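Local coordinates for protein CocE/NonD family hydrolase (Staphylococcus aureus subsp. aureus COL, PDB 3III) that probably hydrolyses ester or amide bonds, as a CocE/NonD-family alpha/beta-hydrolase that also carries a C-terminal non-catalytic domain, at residues A[413-418]-A[423-428]; A[409-414]-A[511-516]; A[52-57]-A[147-152]; A[41-46]-A[127-132]. All coordinates share one frame; numbering follows the deposited sequence.

Contact 1. Residues A[413-418]-A[423-428]; sequences LWVSTK and MDLFAG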
loop_
_atom_site.group_PDB
_atom_site.type_symbol
_atom_site.label_atom_id
_atom_site.label_comp_id
_atom_site.label_asym_id
_atom_site.label_seq_id
_atom_site.Cartn_x
_atom_site.Cartn_y
_atom_site.Cartn_z
ATOM N N LEU A 413 -16.558 -5.002 -19.225
ATOM C CA LEU A 413 -17.930 -4.583 -19.476
ATOM C C LEU A 413 -18.093 -3.865 -20.795
ATOM O O LEU A 413 -17.189 -3.150 -21.235
ATOM C CB LEU A 413 -18.464 -3.670 -18.354
ATOM C CG LEU A 413 -18.353 -4.145 -16.908
ATOM C CD1 LEU A 413 -18.602 -2.961 -15.939
ATOM C CD2 LEU A 413 -19.277 -5.369 -16.620
ATOM N N TRP A 414 -19.264 -4.024 -21.401
ATOM C CA TRP A 414 -19.696 -3.149 -22.440
ATOM C C TRP A 414 -20.740 -2.156 -21.900
ATOM O O TRP A 414 -21.736 -2.546 -21.301
ATOM C CB TRP A 414 -20.238 -3.945 -23.629
ATOM C CG TRP A 414 -19.205 -4.809 -24.286
ATOM C CD1 TRP A 414 -18.754 -6.028 -23.862
ATOM C CD2 TRP A 414 -18.552 -4.552 -25.527
ATOM N NE1 TRP A 414 -17.839 -6.523 -24.757
ATOM C CE2 TRP A 414 -17.662 -5.623 -25.761
ATOM C CE3 TRP A 414 -18.557 -3.476 -26.410
ATOM C CZ2 TRP A 414 -16.861 -5.694 -26.887
ATOM C CZ3 TRP A 414 -17.742 -3.526 -27.541
ATOM C CH2 TRP A 414 -16.894 -4.631 -27.762
ATOM N N VAL A 415 -20.495 -0.858 -22.106
ATOM C CA VAL A 415 -21.234 0.164 -21.394
ATOM C C VAL A 415 -21.581 1.343 -22.328
ATOM O O VAL A 415 -20.886 1.596 -23.348
ATOM C CB VAL A 415 -20.423 0.685 -20.185
ATOM C CG1 VAL A 415 -20.056 -0.419 -19.142
ATOM C CG2 VAL A 415 -19.173 1.471 -20.656
ATOM N N SER A 416 -22.671 2.052 -21.998
ATOM C CA SER A 416 -23.038 3.296 -22.623
ATOM C C SER A 416 -23.827 4.159 -21.652
ATOM O O SER A 416 -24.313 3.678 -20.665
ATOM C CB SER A 416 -23.913 3.087 -23.853
ATOM O OG SER A 416 -25.223 2.698 -23.464
ATOM N N THR A 417 -24.000 5.433 -21.998
ATOM C CA THR A 417 -24.720 6.397 -21.174
ATOM C C THR A 417 -25.387 7.404 -22.142
ATOM O O THR A 417 -24.945 7.621 -23.268
ATOM C CB THR A 417 -23.794 7.133 -20.144
ATOM O OG1 THR A 417 -24.566 8.040 -19.347
ATOM C CG2 THR A 417 -22.671 7.938 -20.853
ATOM N N LYS A 418 -26.507 7.950 -21.710
ATOM C CA LYS A 418 -27.250 8.866 -22.508
ATOM C C LYS A 418 -27.134 10.302 -22.053
ATOM O O LYS A 418 -27.210 11.209 -22.895
ATOM C CB LYS A 418 -28.711 8.468 -22.499
ATOM C CG LYS A 418 -29.173 8.099 -23.843
ATOM C CD LYS A 418 -30.616 7.558 -23.834
ATOM C CE LYS A 418 -31.626 8.624 -23.436
ATOM N NZ LYS A 418 -32.920 8.002 -22.948
HETATM N N MSE A 423 -18.524 8.316 -17.762
HETATM C CA MSE A 423 -19.070 7.491 -16.718
HETATM C C MSE A 423 -17.980 7.169 -15.690
HETATM O O MSE A 423 -16.860 6.873 -16.057
HETATM C CB MSE A 423 -19.582 6.167 -17.300
HETATM C CG MSE A 423 -20.578 6.363 -18.398
HETATM SE SE MSE A 423 -20.869 4.665 -19.376
HETATM C CE MSE A 423 -21.990 3.681 -18.004
ATOM N N ASP A 424 -18.335 7.249 -14.422
ATOM C CA ASP A 424 -17.509 6.737 -13.368
ATOM C C ASP A 424 -18.090 5.410 -12.905
ATOM O O ASP A 424 -19.192 5.383 -12.360
ATOM C CB ASP A 424 -17.428 7.748 -12.204
ATOM C CG ASP A 424 -16.532 8.953 -12.542
ATOM O OD1 ASP A 424 -15.600 8.755 -13.339
ATOM O OD2 ASP A 424 -16.708 10.056 -11.965
ATOM N N LEU A 425 -17.302 4.327 -13.074
ATOM C CA LEU A 425 -17.745 2.979 -12.736
ATOM C C LEU A 425 -16.970 2.488 -11.492
ATOM O O LEU A 425 -15.734 2.617 -11.404
ATOM C CB LEU A 425 -17.510 2.018 -13.886
ATOM C CG LEU A 425 -18.138 2.278 -15.270
ATOM C CD1 LEU A 425 -17.625 1.267 -16.339
ATOM C CD2 LEU A 425 -19.612 2.192 -15.162
ATOM N N PHE A 426 -17.738 1.968 -10.550
ATOM C CA PHE A 426 -17.259 1.464 -9.290
ATOM C C PHE A 426 -17.567 -0.018 -9.305
ATOM O O PHE A 426 -18.715 -0.420 -9.438
ATOM C CB PHE A 426 -18.004 2.139 -8.143
ATOM C CG PHE A 426 -17.690 3.633 -7.987
ATOM C CD1 PHE A 426 -16.911 4.078 -6.965
ATOM C CD2 PHE A 426 -18.201 4.575 -8.876
ATOM C CE1 PHE A 426 -16.571 5.447 -6.806
ATOM C CE2 PHE A 426 -17.907 5.954 -8.708
ATOM C CZ PHE A 426 -17.120 6.402 -7.678
ATOM N N ALA A 427 -16.528 -0.826 -9.258
ATOM C CA ALA A 427 -16.661 -2.284 -9.231
ATOM C C ALA A 427 -16.279 -2.842 -7.898
ATOM O O ALA A 427 -15.391 -2.324 -7.179
ATOM C CB ALA A 427 -15.844 -2.911 -10.295
ATOM N N GLY A 428 -16.956 -3.937 -7.546
ATOM C CA GLY A 428 -16.619 -4.682 -6.395
ATOM C C GLY A 428 -16.857 -6.169 -6.504
ATOM O O GLY A 428 -17.738 -6.626 -7.252
#

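Contact 2. Residues A[409-414]-A[511-516]; sequences MNLKLW and VVVKGS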
loop_
_atom_site.group_PDB
_atom_site.type_symbol
_atom_site.label_atom_id
_atom_site.label_comp_id
_atom_site.label_asym_id
_atom_site.label_seq_id
_atom_site.Cartn_x
_atom_site.Cartn_y
_atom_site.Cartn_z
HETATM N N MSE A 409 -8.079 -9.621 -10.722
HETATM C CA MSE A 409 -9.244 -9.986 -11.535
HETATM C C MSE A 409 -9.533 -8.832 -12.440
HETATM O O MSE A 409 -9.229 -7.676 -12.111
HETATM C CB MSE A 409 -10.460 -10.241 -10.659
HETATM C CG MSE A 409 -10.185 -11.116 -9.445
HETATM SE SE MSE A 409 -11.919 -11.797 -8.690
HETATM C CE MSE A 409 -11.292 -12.115 -6.779
ATOM N N ASN A 410 -10.161 -9.157 -13.557
ATOM C CA ASN A 410 -10.411 -8.217 -14.640
ATOM C C ASN A 410 -11.892 -8.295 -14.933
ATOM O O ASN A 410 -12.417 -9.376 -15.308
ATOM C CB ASN A 410 -9.560 -8.583 -15.894
ATOM C CG ASN A 410 -9.732 -7.589 -17.025
ATOM O OD1 ASN A 410 -10.519 -6.647 -16.925
ATOM N ND2 ASN A 410 -8.969 -7.771 -18.113
ATOM N N LEU A 411 -12.555 -7.161 -14.778
ATOM C CA LEU A 411 -13.966 -7.078 -15.125
ATOM C C LEU A 411 -14.146 -6.349 -16.454
ATOM O O LEU A 411 -13.940 -5.127 -16.525
ATOM C CB LEU A 411 -14.746 -6.389 -14.000
ATOM C CG LEU A 411 -16.230 -6.215 -14.308
ATOM C CD1 LEU A 411 -16.878 -7.592 -14.561
ATOM C CD2 LEU A 411 -16.937 -5.440 -13.137
ATOM N N LYS A 412 -14.518 -7.115 -17.495
ATOM C CA LYS A 412 -14.768 -6.563 -18.813
ATOM C C LYS A 412 -16.249 -6.259 -18.941
ATOM O O LYS A 412 -17.102 -7.146 -18.773
ATOM C CB LYS A 412 -14.304 -7.468 -19.949
ATOM C CG LYS A 412 -14.413 -6.691 -21.299
ATOM C CD LYS A 412 -14.190 -7.599 -22.496
ATOM C CE LYS A 412 -14.130 -6.853 -23.776
ATOM N NZ LYS A 412 -13.871 -7.833 -24.870
ATOM N N LEU A 413 -16.558 -5.002 -19.225
ATOM C CA LEU A 413 -17.930 -4.583 -19.476
ATOM C C LEU A 413 -18.093 -3.865 -20.795
ATOM O O LEU A 413 -17.189 -3.150 -21.235
ATOM C CB LEU A 413 -18.464 -3.670 -18.354
ATOM C CG LEU A 413 -18.353 -4.145 -16.908
ATOM C CD1 LEU A 413 -18.602 -2.961 -15.939
ATOM C CD2 LEU A 413 -19.277 -5.369 -16.620
ATOM N N TRP A 414 -19.264 -4.024 -21.401
ATOM C CA TRP A 414 -19.696 -3.149 -22.440
ATOM C C TRP A 414 -20.740 -2.156 -21.900
ATOM O O TRP A 414 -21.736 -2.546 -21.301
ATOM C CB TRP A 414 -20.238 -3.945 -23.629
ATOM C CG TRP A 414 -19.205 -4.809 -24.286
ATOM C CD1 TRP A 414 -18.754 -6.028 -23.862
ATOM C CD2 TRP A 414 -18.552 -4.552 -25.527
ATOM N NE1 TRP A 414 -17.839 -6.523 -24.757
ATOM C CE2 TRP A 414 -17.662 -5.623 -25.761
ATOM C CE3 TRP A 414 -18.557 -3.476 -26.410
ATOM C CZ2 TRP A 414 -16.861 -5.694 -26.887
ATOM C CZ3 TRP A 414 -17.742 -3.526 -27.541
ATOM C CH2 TRP A 414 -16.894 -4.631 -27.762
ATOM N N VAL A 511 -20.245 -10.026 -8.267
ATOM C CA VAL A 511 -19.761 -8.804 -8.849
ATOM C C VAL A 511 -20.841 -7.738 -8.677
ATOM O O VAL A 511 -21.987 -7.978 -9.027
ATOM C CB VAL A 511 -19.552 -8.954 -10.371
ATOM C CG1 VAL A 511 -19.371 -7.566 -10.989
ATOM C CG2 VAL A 511 -18.395 -9.806 -10.649
ATOM N N VAL A 512 -20.457 -6.531 -8.255
ATOM C CA VAL A 512 -21.363 -5.403 -8.141
ATOM C C VAL A 512 -20.775 -4.277 -9.007
ATOM O O VAL A 512 -19.572 -4.033 -8.967
ATOM C CB VAL A 512 -21.437 -4.890 -6.700
ATOM C CG1 VAL A 512 -22.327 -3.644 -6.603
ATOM C CG2 VAL A 512 -21.887 -6.002 -5.737
ATOM N N VAL A 513 -21.626 -3.599 -9.777
ATOM C CA VAL A 513 -21.238 -2.431 -10.537
ATOM C C VAL A 513 -22.199 -1.309 -10.155
ATOM O O VAL A 513 -23.442 -1.497 -10.139
ATOM C CB VAL A 513 -21.235 -2.714 -12.053
ATOM C CG1 VAL A 513 -20.777 -1.421 -12.840
ATOM C CG2 VAL A 513 -20.353 -3.886 -12.392
ATOM N N LYS A 514 -21.673 -0.107 -9.938
ATOM C CA LYS A 514 -22.471 0.950 -9.359
ATOM C C LYS A 514 -21.889 2.302 -9.763
ATOM O O LYS A 514 -20.723 2.397 -10.164
ATOM C CB LYS A 514 -22.335 0.779 -7.825
ATOM C CG LYS A 514 -23.340 1.527 -7.022
ATOM C CD LYS A 514 -23.128 1.239 -5.534
ATOM C CE LYS A 514 -24.267 1.777 -4.749
ATOM N NZ LYS A 514 -23.910 2.114 -3.357
ATOM N N GLY A 515 -22.673 3.368 -9.604
ATOM C CA GLY A 515 -22.165 4.709 -9.906
ATOM C C GLY A 515 -21.545 5.457 -8.764
ATOM O O GLY A 515 -21.250 6.671 -8.891
ATOM N N SER A 516 -21.356 4.775 -7.650
ATOM C CA SER A 516 -20.734 5.379 -6.474
ATOM C C SER A 516 -20.132 4.274 -5.592
ATOM O O SER A 516 -20.259 3.091 -5.905
ATOM C CB SER A 516 -21.759 6.284 -5.717
ATOM O OG SER A 516 -22.897 5.547 -5.311
#

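Contact 3. Residues A[52-57]-A[147-152]; sequences EKLYIN and YEVIEW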
loop_
_atom_site.group_PDB
_atom_site.type_symbol
_atom_site.label_atom_id
_atom_site.label_comp_id
_atom_site.label_asym_id
_atom_site.label_seq_id
_atom_site.Cartn_x
_atom_site.Cartn_y
_atom_site.Cartn_z
ATOM N N GLU A 52 21.541 22.278 1.985
ATOM C CA GLU A 52 20.429 22.055 2.910
ATOM C C GLU A 52 20.816 21.039 3.989
ATOM O O GLU A 52 21.446 19.995 3.705
ATOM C CB GLU A 52 19.171 21.589 2.180
ATOM C CG GLU A 52 17.904 21.387 3.122
ATOM C CD GLU A 52 17.190 22.719 3.427
ATOM O OE1 GLU A 52 17.636 23.773 2.922
ATOM O OE2 GLU A 52 16.176 22.700 4.138
ATOM N N LYS A 53 20.404 21.332 5.224
ATOM C CA LYS A 53 20.570 20.384 6.314
ATOM C C LYS A 53 19.334 19.539 6.559
ATOM O O LYS A 53 18.249 20.057 6.635
ATOM C CB LYS A 53 21.001 21.133 7.578
ATOM C CG LYS A 53 22.530 21.450 7.553
ATOM C CD LYS A 53 22.907 22.275 8.746
ATOM C CE LYS A 53 24.415 22.469 8.845
ATOM N NZ LYS A 53 24.717 23.673 9.686
ATOM N N LEU A 54 19.505 18.232 6.678
ATOM C CA LEU A 54 18.438 17.337 7.110
ATOM C C LEU A 54 18.740 16.911 8.537
ATOM O O LEU A 54 19.930 16.676 8.896
ATOM C CB LEU A 54 18.344 16.092 6.226
ATOM C CG LEU A 54 17.314 16.137 5.108
ATOM C CD1 LEU A 54 17.393 17.405 4.283
ATOM C CD2 LEU A 54 17.378 14.873 4.275
ATOM N N TYR A 55 17.693 16.822 9.331
ATOM C CA TYR A 55 17.782 16.489 10.743
ATOM C C TYR A 55 17.447 15.051 11.021
ATOM O O TYR A 55 16.501 14.500 10.474
ATOM C CB TYR A 55 16.929 17.439 11.601
ATOM C CG TYR A 55 17.475 18.853 11.510
ATOM C CD1 TYR A 55 18.284 19.377 12.512
ATOM C CD2 TYR A 55 17.193 19.642 10.404
ATOM C CE1 TYR A 55 18.826 20.669 12.389
ATOM C CE2 TYR A 55 17.731 20.883 10.268
ATOM C CZ TYR A 55 18.539 21.395 11.260
ATOM O OH TYR A 55 19.006 22.660 11.130
ATOM N N ILE A 56 18.231 14.439 11.891
ATOM C CA ILE A 56 18.060 12.987 12.218
ATOM C C ILE A 56 18.197 12.709 13.706
ATOM O O ILE A 56 18.721 13.530 14.475
ATOM C CB ILE A 56 19.136 12.097 11.485
ATOM C CG1 ILE A 56 20.550 12.401 11.998
ATOM C CG2 ILE A 56 19.135 12.401 10.003
ATOM C CD1 ILE A 56 21.720 11.522 11.325
ATOM N N ASN A 57 17.752 11.516 14.098
ATOM C CA ASN A 57 18.127 10.910 15.362
ATOM C C ASN A 57 18.855 9.608 15.085
ATOM O O ASN A 57 18.517 8.887 14.154
ATOM C CB ASN A 57 16.883 10.569 16.175
ATOM C CG ASN A 57 16.052 11.785 16.517
ATOM O OD1 ASN A 57 16.583 12.870 16.766
ATOM N ND2 ASN A 57 14.749 11.585 16.622
ATOM N N TYR A 147 19.189 9.219 -0.484
ATOM C CA TYR A 147 20.414 8.611 -0.920
ATOM C C TYR A 147 21.624 9.215 -0.205
ATOM O O TYR A 147 22.501 8.461 0.258
ATOM C CB TYR A 147 20.540 8.800 -2.412
ATOM C CG TYR A 147 21.751 8.248 -3.151
ATOM C CD1 TYR A 147 23.056 8.734 -2.945
ATOM C CD2 TYR A 147 21.560 7.357 -4.186
ATOM C CE1 TYR A 147 24.128 8.269 -3.728
ATOM C CE2 TYR A 147 22.633 6.882 -4.952
ATOM C CZ TYR A 147 23.887 7.336 -4.728
ATOM O OH TYR A 147 24.905 6.846 -5.517
ATOM N N GLU A 148 21.678 10.553 -0.115
ATOM C CA GLU A 148 22.801 11.176 0.602
ATOM C C GLU A 148 22.914 10.716 2.078
ATOM O O GLU A 148 24.051 10.502 2.611
ATOM C CB GLU A 148 22.774 12.716 0.490
ATOM C CG GLU A 148 22.965 13.268 -0.912
ATOM C CD GLU A 148 23.501 14.698 -0.946
ATOM O OE1 GLU A 148 24.621 14.868 -0.438
ATOM O OE2 GLU A 148 22.818 15.621 -1.475
ATOM N N VAL A 149 21.780 10.549 2.745
ATOM C CA VAL A 149 21.791 10.166 4.133
ATOM C C VAL A 149 22.262 8.698 4.281
ATOM O O VAL A 149 23.006 8.374 5.240
ATOM C CB VAL A 149 20.429 10.438 4.852
ATOM C CG1 VAL A 149 20.518 10.075 6.332
ATOM C CG2 VAL A 149 20.007 11.966 4.687
ATOM N N ILE A 150 21.844 7.823 3.356
ATOM C CA ILE A 150 22.300 6.425 3.338
ATOM C C ILE A 150 23.800 6.368 3.236
ATOM O O ILE A 150 24.455 5.675 4.011
ATOM C CB ILE A 150 21.633 5.592 2.187
ATOM C CG1 ILE A 150 20.152 5.419 2.495
ATOM C CG2 ILE A 150 22.360 4.274 1.973
ATOM C CD1 ILE A 150 19.317 4.924 1.333
ATOM N N GLU A 151 24.358 7.112 2.284
ATOM C CA GLU A 151 25.794 7.092 2.038
ATOM C C GLU A 151 26.579 7.728 3.174
ATOM O O GLU A 151 27.670 7.278 3.483
ATOM C CB GLU A 151 26.110 7.722 0.676
ATOM C CG GLU A 151 25.513 6.903 -0.493
ATOM C CD GLU A 151 25.928 5.414 -0.468
ATOM O OE1 GLU A 151 27.166 5.162 -0.541
ATOM O OE2 GLU A 151 25.047 4.513 -0.367
ATOM N N TRP A 152 26.020 8.751 3.811
ATOM C CA TRP A 152 26.631 9.364 4.985
ATOM C C TRP A 152 26.718 8.370 6.170
ATOM O O TRP A 152 27.771 8.241 6.806
ATOM C CB TRP A 152 25.823 10.580 5.391
ATOM C CG TRP A 152 26.258 11.186 6.701
ATOM C CD1 TRP A 152 27.220 12.133 6.889
ATOM C CD2 TRP A 152 25.743 10.873 7.975
ATOM N NE1 TRP A 152 27.328 12.428 8.223
ATOM C CE2 TRP A 152 26.433 11.660 8.910
ATOM C CE3 TRP A 152 24.744 10.003 8.430
ATOM C CZ2 TRP A 152 26.159 11.604 10.277
ATOM C CZ3 TRP A 152 24.465 9.968 9.776
ATOM C CH2 TRP A 152 25.186 10.752 10.686
#

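Contact 4. Residues A[41-46]-A[127-132]; sequences EKDGTV and GSDKSK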
loop_
_atom_site.group_PDB
_atom_site.type_symbol
_atom_site.label_atom_id
_atom_site.label_comp_id
_atom_site.label_asym_id
_atom_site.label_seq_id
_atom_site.Cartn_x
_atom_site.Cartn_y
_atom_site.Cartn_z
ATOM N N GLU A 41 21.439 10.014 19.906
ATOM C CA GLU A 41 21.929 11.309 19.449
ATOM C C GLU A 41 20.747 11.974 18.809
ATOM O O GLU A 41 20.145 11.443 17.867
ATOM C CB GLU A 41 23.085 11.164 18.431
ATOM C CG GLU A 41 24.217 10.331 18.940
ATOM C CD GLU A 41 25.501 10.369 18.066
ATOM O OE1 GLU A 41 25.698 11.327 17.270
ATOM O OE2 GLU A 41 26.311 9.432 18.235
ATOM N N LYS A 42 20.333 13.087 19.387
ATOM C CA LYS A 42 19.175 13.784 18.914
ATOM C C LYS A 42 19.568 15.047 18.146
ATOM O O LYS A 42 20.428 15.846 18.600
ATOM C CB LYS A 42 18.281 14.140 20.091
ATOM C CG LYS A 42 17.014 14.828 19.698
ATOM C CD LYS A 42 16.102 15.074 20.872
ATOM C CE LYS A 42 14.913 15.882 20.374
ATOM N NZ LYS A 42 13.928 16.063 21.432
ATOM N N ASP A 43 18.888 15.252 17.024
ATOM C CA ASP A 43 19.105 16.431 16.185
ATOM C C ASP A 43 20.460 16.541 15.525
ATOM O O ASP A 43 20.875 17.648 15.244
ATOM C CB ASP A 43 18.856 17.747 16.932
ATOM C CG ASP A 43 17.386 18.006 17.196
ATOM O OD1 ASP A 43 16.504 17.448 16.479
ATOM O OD2 ASP A 43 17.107 18.820 18.110
ATOM N N GLY A 44 21.118 15.437 15.233
ATOM C CA GLY A 44 22.228 15.461 14.277
ATOM C C GLY A 44 21.777 15.929 12.904
ATOM O O GLY A 44 20.593 15.861 12.591
ATOM N N THR A 45 22.707 16.462 12.109
ATOM C CA THR A 45 22.366 16.957 10.773
ATOM C C THR A 45 23.213 16.276 9.734
ATOM O O THR A 45 24.309 15.864 10.017
ATOM C CB THR A 45 22.565 18.476 10.629
ATOM O OG1 THR A 45 23.936 18.781 10.877
ATOM C CG2 THR A 45 21.698 19.224 11.597
ATOM N N VAL A 46 22.672 16.106 8.536
ATOM C CA VAL A 46 23.440 15.676 7.377
ATOM C C VAL A 46 23.270 16.743 6.302
ATOM O O VAL A 46 22.147 17.233 6.031
ATOM C CB VAL A 46 22.943 14.321 6.826
ATOM C CG1 VAL A 46 23.746 13.905 5.586
ATOM C CG2 VAL A 46 23.010 13.266 7.855
ATOM N N GLY A 127 12.173 19.642 4.161
ATOM C CA GLY A 127 10.891 20.307 4.429
ATOM C C GLY A 127 10.233 19.973 5.764
ATOM O O GLY A 127 9.233 20.608 6.146
ATOM N N SER A 128 10.764 18.960 6.449
ATOM C CA SER A 128 10.256 18.525 7.724
ATOM C C SER A 128 11.286 18.752 8.820
ATOM O O SER A 128 12.489 18.858 8.585
ATOM C CB SER A 128 9.828 17.044 7.673
ATOM O OG SER A 128 10.969 16.186 7.644
ATOM N N ASP A 129 10.767 18.840 10.029
ATOM C CA ASP A 129 11.532 19.165 11.220
ATOM C C ASP A 129 12.143 20.559 11.058
ATOM O O ASP A 129 11.447 21.479 10.631
ATOM C CB ASP A 129 12.554 18.085 11.562
ATOM C CG ASP A 129 13.027 18.195 12.979
ATOM O OD1 ASP A 129 12.221 17.913 13.891
ATOM O OD2 ASP A 129 14.179 18.614 13.202
ATOM N N LYS A 130 13.422 20.717 11.348
ATOM C CA LYS A 130 14.037 22.045 11.289
ATOM C C LYS A 130 14.409 22.433 9.850
ATOM O O LYS A 130 14.804 23.568 9.603
ATOM C CB LYS A 130 15.196 22.128 12.303
ATOM C CG LYS A 130 14.592 22.060 13.750
ATOM C CD LYS A 130 15.584 22.011 14.863
ATOM C CE LYS A 130 16.073 20.608 15.079
ATOM N NZ LYS A 130 14.950 19.630 15.417
ATOM N N SER A 131 14.226 21.523 8.891
ATOM C CA SER A 131 14.377 21.889 7.490
ATOM C C SER A 131 13.128 22.602 7.019
ATOM O O SER A 131 12.030 22.054 7.089
ATOM C CB SER A 131 14.603 20.671 6.584
ATOM O OG SER A 131 14.559 21.068 5.219
ATOM N N LYS A 132 13.299 23.806 6.490
ATOM C CA LYS A 132 12.192 24.550 5.890
ATOM C C LYS A 132 12.387 24.628 4.373
ATOM O O LYS A 132 11.896 25.553 3.724
ATOM C CB LYS A 132 12.035 25.969 6.498
ATOM C CG LYS A 132 11.833 26.027 7.999
ATOM C CD LYS A 132 10.674 25.131 8.482
ATOM C CE LYS A 132 10.845 24.628 9.942
ATOM N NZ LYS A 132 9.595 23.832 10.384
#

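Contact 1. Residues A[413-418]-A[423-428]
The carbonyl oxygen of Ser416 is the polar atom against which the end of Met423, here selenomethionine, rests: Ser416 O lies 3.5 Å from Met423 CE and 3.8 Å from Met423 SE. These are van der Waals contacts, and the polar side chain of Ser416 is turned elsewhere, its OG bonded to the hydroxyl of Tyr545. Met423 is bent at its last torsion (chi3 74°), which brings the terminal methyl against the strand, beside CB of Val415. The two side chains slide past one another, with Val415 CG2 3.8 Å from Met423 SE. Nearer the backbone, the other end of Met423 lies alongside Thr417, whose CG2 comes within 3.6 Å of Met423 CG. With chi1 of Thr417 at -179°, this methyl sits between the backbone N and the carbonyl carbon, while OG1 makes a weak hydrogen bond to the carbonyl of Met541. Farther along, Val415 CG1 and Leu425 CD1 meet tip to tip at 4.1 Å, and Leu413 CD1 adds a looser approach of 4.4 Å to Leu425 CD1. Strands 408-417 and 424-432 follow each other in the chain but belong to different sheets; a short connection joins them and they face each other through side chains, as in a beta-arch. The backbone of 413-417 bonds instead to residues such as Val490, Val492 and Met543. With every touching residue buried and carbon or selenium at nearly every junction, cohesion across this arch comes from dispersion and shape fit, while much of the backbone of 413-417 is paired with neighbouring strands of its own sheet.

Contact 2. Residues A[409-414]-A[511-516]
Strand segments 409-414 and 511-514, touching through Leu411, Leu413, Val511 and Val513, pass with their axes 10.4 Å apart at closest approach and their directions 52° apart, a separation and inclination that suit face-to-face packing of two sheets rather than edge pairing. The nearest backbone positions, Leu411 CA and Val511 CA, are 8.7 Å apart, which leaves the gap to be filled by side chains. Leu411 does most of this with one methyl: its CD2 lies 3.8 Å from Val513 CG2 and 3.9 Å from Val511 CG1. The chi1 of Leu411 (178°) sets CG opposite the backbone N and sends the branch between the two valines. It meets Val511 tip to tip, but passes Val513 at a slant. Leu413 reaches Val513 end on, its CD1 4.1 Å from Val513 CG1 and also 4.1 Å from Val513 CG2, so this leucine methyl lies against the fork of the valine. Val513 CG2 is therefore shared between both leucines. All four residues are buried, and alternate residues on each strand supply the contact, as expected for extended chains with one side facing inward. On one layer, strand 408-417 pairs with 490-503, 541-546 and 553-559; on the other, strand 508-514 runs between 392-398 and 424-432. Leu554 of strand 553-559 touches both Leu411 and Val511, while Ala427 and Val393 extend the apolar interior toward the flanking strands of the smaller sheet.

Contact 3. Residues A[52-57]-A[147-152]
Strand 53-57 faces one side of helix 147-152; the nearest alpha carbons, Leu54 CA and Val149 CA, are 8.5 Å apart, a spacing that lets side chains of both meet in the middle. Two pairs do so. Leu54 CD2 comes 3.9 Å from Val149 CG2, the two branches passing at an angle instead of end to end. Two residues farther along, on the same side of the strand, Ile56 sends its CD1 to the six-membered part of the Trp152 ring, 3.5 Å from Trp152 CZ3 and 3.6 Å from Trp152 CH2. That methyl comes in obliquely. An extended chi2 of 179° carries Ile56 CD1 outward from the strand, while Trp152 turns CG opposite its backbone N (chi1 172°) and points the indole toward the strand, so the two side chains come from opposite directions. The carbonyl oxygen of Val149, one turn earlier, lies in the ring plane at the indole edge. Trp152 also touches Val46 of the adjoining strand 36-47, and Val149 touches Met71 of strand 67-74, so this helix face spans several strands. Helix 140-154 connects strand 119-124 with the parallel strand 162-168, and strand 67-74 lies between these two in the sheet. This is the beta-alpha-beta crossover of an alpha/beta-hydrolase core, in which a helix covers the central sheet; here its Val149 and Trp152 extend that cover to the antiparallel strand 53-60, next to strand 119-124 in the same sheet.

Contact 4. Residues A[41-46]-A[127-132]
Asp43 and Lys130 form a salt bridge across the contact, with Lys130 NZ donating to Asp43 OD1 at 2.9 Å. The ammonium lies 51° out of the Asp43 carboxylate plane, an approach from above. Its second acceptor is met closer to the carboxylate plane: Lys130 NZ lies a short 2.6 Å from Asp129 OD2, on the syn side and 15° out of plane. Bends at both the third and fourth side-chain torsions curl Lys130 back on its own neighbour, and leave it crossing Asp43 at about a right angle. The ammonium thus bridges two carboxylates, whose Asp43 OD1 and Asp129 OD2 are 4.2 Å apart; Asp43 OD1 has a further cationic partner in Lys78. The loop is held by its own bonds. Ser128 to Ser131 make a type II' turn, closed by Ser131 N to Ser128 O at 3.2 Å, with Asp129 taking the positive phi of such a turn. Ser131 OG accepts from Gly127 N at 3.0 Å and an almost straight 171°, and also bonds to Glu52 and to the backbone N of Gly133. Lys132 NZ donates to Asp129 O at 3.0 Å, and also forms a salt bridge with Asp227. Asp43 itself sits at the corner where strand 36-47 changes direction. The two lysines around Asp43, Lys78 and Lys130, probably offset the repulsion between the neighbouring aspartates, so this surface tie between a strand corner and the loop after strand 119-124 rests on a salt-bridge network whose charges probably largely offset one another.

In the fold
The four contacts form two groups in separate parts of the chain. Contacts 3 and 4, centres 9 Å apart, come first and interleave along the sequence (41-46, 52-57, 127-132, 147-152); contact 4 starts from strand 36-47 and contact 3 from its neighbour 53-60 in the 11-stranded mixed sheet, tying its outer region to the loop and helix that follow strand 119-124. Contacts 1 and 2, centres 7 Å apart, share Leu413 and Trp414 of strand 408-417 and oppose it to neighbouring strands 424-432 and 508-514. The groups lie 46 to 49 Å apart between centres, on opposite sides of the chain's centre, so one pair belongs to the hydrolase part and the other to the C-terminal beta sandwich, with no touch between the pairs.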